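Local coordinates for Lmo0135 protein (Listeria monocytogenes EGD-e, PDB 5ISU) that is the substrate-binding protein CtaP of an ABC transporter and probably takes part in carrying peptides across the membrane, at residues A302-T307 with K311-K316. Numbering follows the deposited sequence.
Sequences ASSFLT and KYFTDK
Ser303 faces Asp315, their CA atoms 5.5 Å apart, and Leu306 faces Phe313 as the chain doubles back on itself without helix or strand pairing. Both limbs belong to the long loop joining strand 299-301 to helix 324-334 in a solute-binding protein of family 5, and Phe313 has more of its surface covered by the opposite limb than any other residue of the pair. With CG anti to the backbone N (chi1 167°), the ring lies beside the 302-307 limb, its CZ toward Ser303. Leu306 O lies in the ring plane at the CD1-CE1 edge, 3.3 Å from both Phe313 CD1 and Phe313 CE1, where the C-H groups of that edge can face the carbonyl oxygen. Thr307 O comes obliquely to the same corner, 3.4 Å from Phe313 CD1. Farther round the rim, Ser304 CB approaches Phe313 CE1 obliquely at 3.8 Å, and Leu306 CB adds an apolar touch on CD1. Leu306 CD1 reaches the backbone of the returning limb at Phe313 CA.

Ser304 forms an ST turn: its OG, swung anti to the backbone N (chi1 174°), accepts from Leu306 N at 3.0 Å with an N-H...O angle of 164°. The same hydroxyl is hydrogen-bonded to Gln453 OE1 of helix 442-458. Gln453 also bonds Thr314 N through OE1 and Tyr312 O through NE2, so the one side-chain amide ties both limbs to that helix. From strand 462-475, Tyr467 OH is hydrogen-bonded to Ser303 N and Ser304 O. A second ST turn, Lys316 N to Thr314 OG1, lies at the far end of 311-316. At the Asp315 end the meeting is by van der Waals contact, with Ser303 OG lying 3.3 Å from Asp315 CB.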
ATOM      1  N   ALA A 302     -13.076  -8.985  -6.634  1.00 34.98           N
ATOM      2  CA  ALA A 302     -12.964  -7.584  -7.023  1.00 36.43           C
ATOM      3  C   ALA A 302     -13.949  -7.243  -8.162  1.00 38.38           C
ATOM      4  O   ALA A 302     -14.571  -8.126  -8.786  1.00 39.77           O
ATOM      5  CB  ALA A 302     -11.531  -7.265  -7.441  1.00 37.05           C
ATOM      6  N   SER A 303     -14.063  -5.951  -8.423  1.00 38.47           N
ATOM      7  CA  SER A 303     -14.935  -5.409  -9.462  1.00 40.16           C
ATOM      8  C   SER A 303     -14.216  -4.208 -10.098  1.00 38.04           C
ATOM      9  O   SER A 303     -13.713  -4.291 -11.232  1.00 40.88           O
ATOM     10  CB  SER A 303     -16.309  -5.040  -8.863  1.00 40.94           C
ATOM     11  OG  SER A 303     -16.175  -4.230  -7.699  1.00 40.27           O
ATOM     12  N   SER A 304     -14.131  -3.119  -9.349  1.00 35.91           N
ATOM     13  CA  SER A 304     -13.428  -1.934  -9.792  1.00 35.50           C
ATOM     14  C   SER A 304     -11.917  -2.114  -9.732  1.00 35.73           C
ATOM     15  O   SER A 304     -11.420  -2.965  -8.984  1.00 33.75           O
ATOM     16  CB  SER A 304     -13.779  -0.770  -8.894  1.00 36.26           C
ATOM     17  OG  SER A 304     -12.996   0.349  -9.247  1.00 37.32           O
ATOM     18  N   PHE A 305     -11.183  -1.293 -10.497  1.00 34.46           N
ATOM     19  CA  PHE A 305      -9.712  -1.319 -10.456  1.00 33.90           C
ATOM     20  C   PHE A 305      -9.203  -0.644  -9.155  1.00 33.19           C
ATOM     21  O   PHE A 305      -8.049  -0.808  -8.759  1.00 34.99           O
ATOM     22  CB  PHE A 305      -9.085  -0.688 -11.713  1.00 36.27           C
ATOM     23  CG  PHE A 305      -9.133   0.797 -11.737  1.00 35.98           C
ATOM     24  CD1 PHE A 305      -8.159   1.542 -11.083  1.00 37.81           C
ATOM     25  CD2 PHE A 305     -10.136   1.465 -12.414  1.00 37.66           C
ATOM     26  CE1 PHE A 305      -8.193   2.935 -11.100  1.00 39.45           C
ATOM     27  CE2 PHE A 305     -10.172   2.854 -12.432  1.00 38.08           C
ATOM     28  CZ  PHE A 305      -9.200   3.586 -11.771  1.00 38.30           C
ATOM     29  N   LEU A 306     -10.086   0.096  -8.500  1.00 32.13           N
ATOM     30  CA  LEU A 306      -9.819   0.718  -7.228  1.00 32.80           C
ATOM     31  C   LEU A 306     -10.202  -0.221  -6.087  1.00 33.57           C
ATOM     32  O   LEU A 306     -11.185  -0.953  -6.212  1.00 34.18           O
ATOM     33  CB  LEU A 306     -10.734   1.919  -7.072  1.00 34.46           C
ATOM     34  CG  LEU A 306     -10.677   3.064  -8.060  1.00 34.25           C
ATOM     35  CD1 LEU A 306     -11.694   4.084  -7.605  1.00 36.27           C
ATOM     36  CD2 LEU A 306      -9.285   3.665  -8.060  1.00 35.80           C
ATOM     37  N   THR A 307      -9.466  -0.158  -4.977  1.00 33.96           N
ATOM     38  CA  THR A 307      -9.806  -0.909  -3.759  1.00 37.19           C
ATOM     39  C   THR A 307     -10.908  -0.161  -3.007  1.00 38.86           C
ATOM     40  O   THR A 307     -11.163   1.012  -3.287  1.00 39.59           O
ATOM     41  CB  THR A 307      -8.577  -1.145  -2.853  1.00 38.79           C
ATOM     42  OG1 THR A 307      -7.844   0.084  -2.681  1.00 39.66           O
ATOM     43  CG2 THR A 307      -7.674  -2.201  -3.476  1.00 38.16           C
ATOM     44  N   LYS A 311     -11.555   6.744  -2.145  1.00 41.50           N
ATOM     45  CA  LYS A 311     -12.729   7.577  -2.443  1.00 43.91           C
ATOM     46  C   LYS A 311     -13.276   7.361  -3.836  1.00 41.56           C
ATOM     47  O   LYS A 311     -12.524   7.233  -4.800  1.00 39.62           O
ATOM     48  CB  LYS A 311     -12.492   9.075  -2.266  1.00 48.50           C
ATOM     49  CG  LYS A 311     -12.655   9.560  -0.850  1.00 54.40           C
ATOM     50  CD  LYS A 311     -12.976  11.039  -0.800  1.00 60.29           C
ATOM     51  CE  LYS A 311     -11.923  11.906  -1.465  1.00 61.79           C
ATOM     52  NZ  LYS A 311     -12.305  13.337  -1.296  1.00 66.44           N
ATOM     53  N   TYR A 312     -14.608   7.333  -3.901  1.00 42.23           N
ATOM     54  CA  TYR A 312     -15.374   7.168  -5.130  1.00 42.18           C
ATOM     55  C   TYR A 312     -15.385   5.729  -5.654  1.00 40.78           C
ATOM     56  O   TYR A 312     -15.851   5.459  -6.767  1.00 39.93           O
ATOM     57  CB  TYR A 312     -14.948   8.201  -6.187  1.00 44.02           C
ATOM     58  CG  TYR A 312     -14.835   9.600  -5.586  1.00 47.42           C
ATOM     59  CD1 TYR A 312     -15.909  10.184  -4.923  1.00 49.39           C
ATOM     60  CD2 TYR A 312     -13.655  10.325  -5.674  1.00 49.91           C
ATOM     61  CE1 TYR A 312     -15.813  11.451  -4.369  1.00 53.35           C
ATOM     62  CE2 TYR A 312     -13.543  11.602  -5.129  1.00 52.66           C
ATOM     63  CZ  TYR A 312     -14.618  12.157  -4.469  1.00 54.24           C
ATOM     64  OH  TYR A 312     -14.500  13.411  -3.924  1.00 56.03           O
ATOM     65  N   PHE A 313     -14.915   4.793  -4.840  1.00 39.24           N
ATOM     66  CA  PHE A 313     -14.992   3.403  -5.223  1.00 40.70           C
ATOM     67  C   PHE A 313     -16.459   3.061  -5.499  1.00 42.91           C
ATOM     68  O   PHE A 313     -17.336   3.545  -4.792  1.00 41.72           O
ATOM     69  CB  PHE A 313     -14.519   2.497  -4.089  1.00 40.23           C
ATOM     70  CG  PHE A 313     -14.852   1.044  -4.303  1.00 38.28           C
ATOM     71  CD1 PHE A 313     -13.984   0.216  -4.972  1.00 37.87           C
ATOM     72  CD2 PHE A 313     -16.053   0.507  -3.826  1.00 42.18           C
ATOM     73  CE1 PHE A 313     -14.292  -1.132  -5.181  1.00 38.99           C
ATOM     74  CE2 PHE A 313     -16.365  -0.845  -4.022  1.00 41.04           C
ATOM     75  CZ  PHE A 313     -15.489  -1.658  -4.716  1.00 38.47           C
ATOM     76  N   THR A 314     -16.705   2.260  -6.538  1.00 44.74           N
ATOM     77  CA  THR A 314     -18.051   1.745  -6.832  1.00 47.26           C
ATOM     78  C   THR A 314     -17.897   0.341  -7.393  1.00 45.89           C
ATOM     79  O   THR A 314     -17.027   0.108  -8.216  1.00 43.55           O
ATOM     80  CB  THR A 314     -18.885   2.621  -7.801  1.00 50.75           C
ATOM     81  OG1 THR A 314     -20.146   1.980  -8.048  1.00 54.34           O
ATOM     82  CG2 THR A 314     -18.199   2.812  -9.138  1.00 50.54           C
ATOM     83  N   ASP A 315     -18.733  -0.593  -6.934  1.00 47.09           N
ATOM     84  CA  ASP A 315     -18.690  -1.974  -7.441  1.00 49.42           C
ATOM     85  C   ASP A 315     -19.661  -2.172  -8.605  1.00 49.20           C
ATOM     86  O   ASP A 315     -19.867  -3.307  -9.053  1.00 50.16           O
ATOM     87  CB  ASP A 315     -18.963  -3.009  -6.323  1.00 52.33           C
ATOM     88  CG  ASP A 315     -20.415  -2.978  -5.798  1.00 58.78           C
ATOM     89  OD1 ASP A 315     -21.281  -2.255  -6.348  1.00 59.57           O
ATOM     90  OD2 ASP A 315     -20.687  -3.704  -4.820  1.00 66.59           O
ATOM     91  N   LYS A 316     -20.248  -1.076  -9.099  1.00 50.06           N
ATOM     92  CA  LYS A 316     -21.194  -1.126 -10.199  1.00 50.38           C
ATOM     93  C   LYS A 316     -20.494  -0.896 -11.533  1.00 50.66           C
ATOM     94  O   LYS A 316     -20.760   0.078 -12.235  1.00 55.56           O
ATOM     95  CB  LYS A 316     -22.284  -0.074  -9.989  1.00 55.01           C
ATOM     96  CG  LYS A 316     -23.017  -0.202  -8.676  1.00 56.92           C
ATOM     97  CD  LYS A 316     -24.038   0.901  -8.538  1.00 61.32           C
ATOM     98  CE  LYS A 316     -24.750   0.815  -7.208  1.00 63.95           C
ATOM     99  NZ  LYS A 316     -25.733   1.915  -7.100  1.00 70.80           N
TER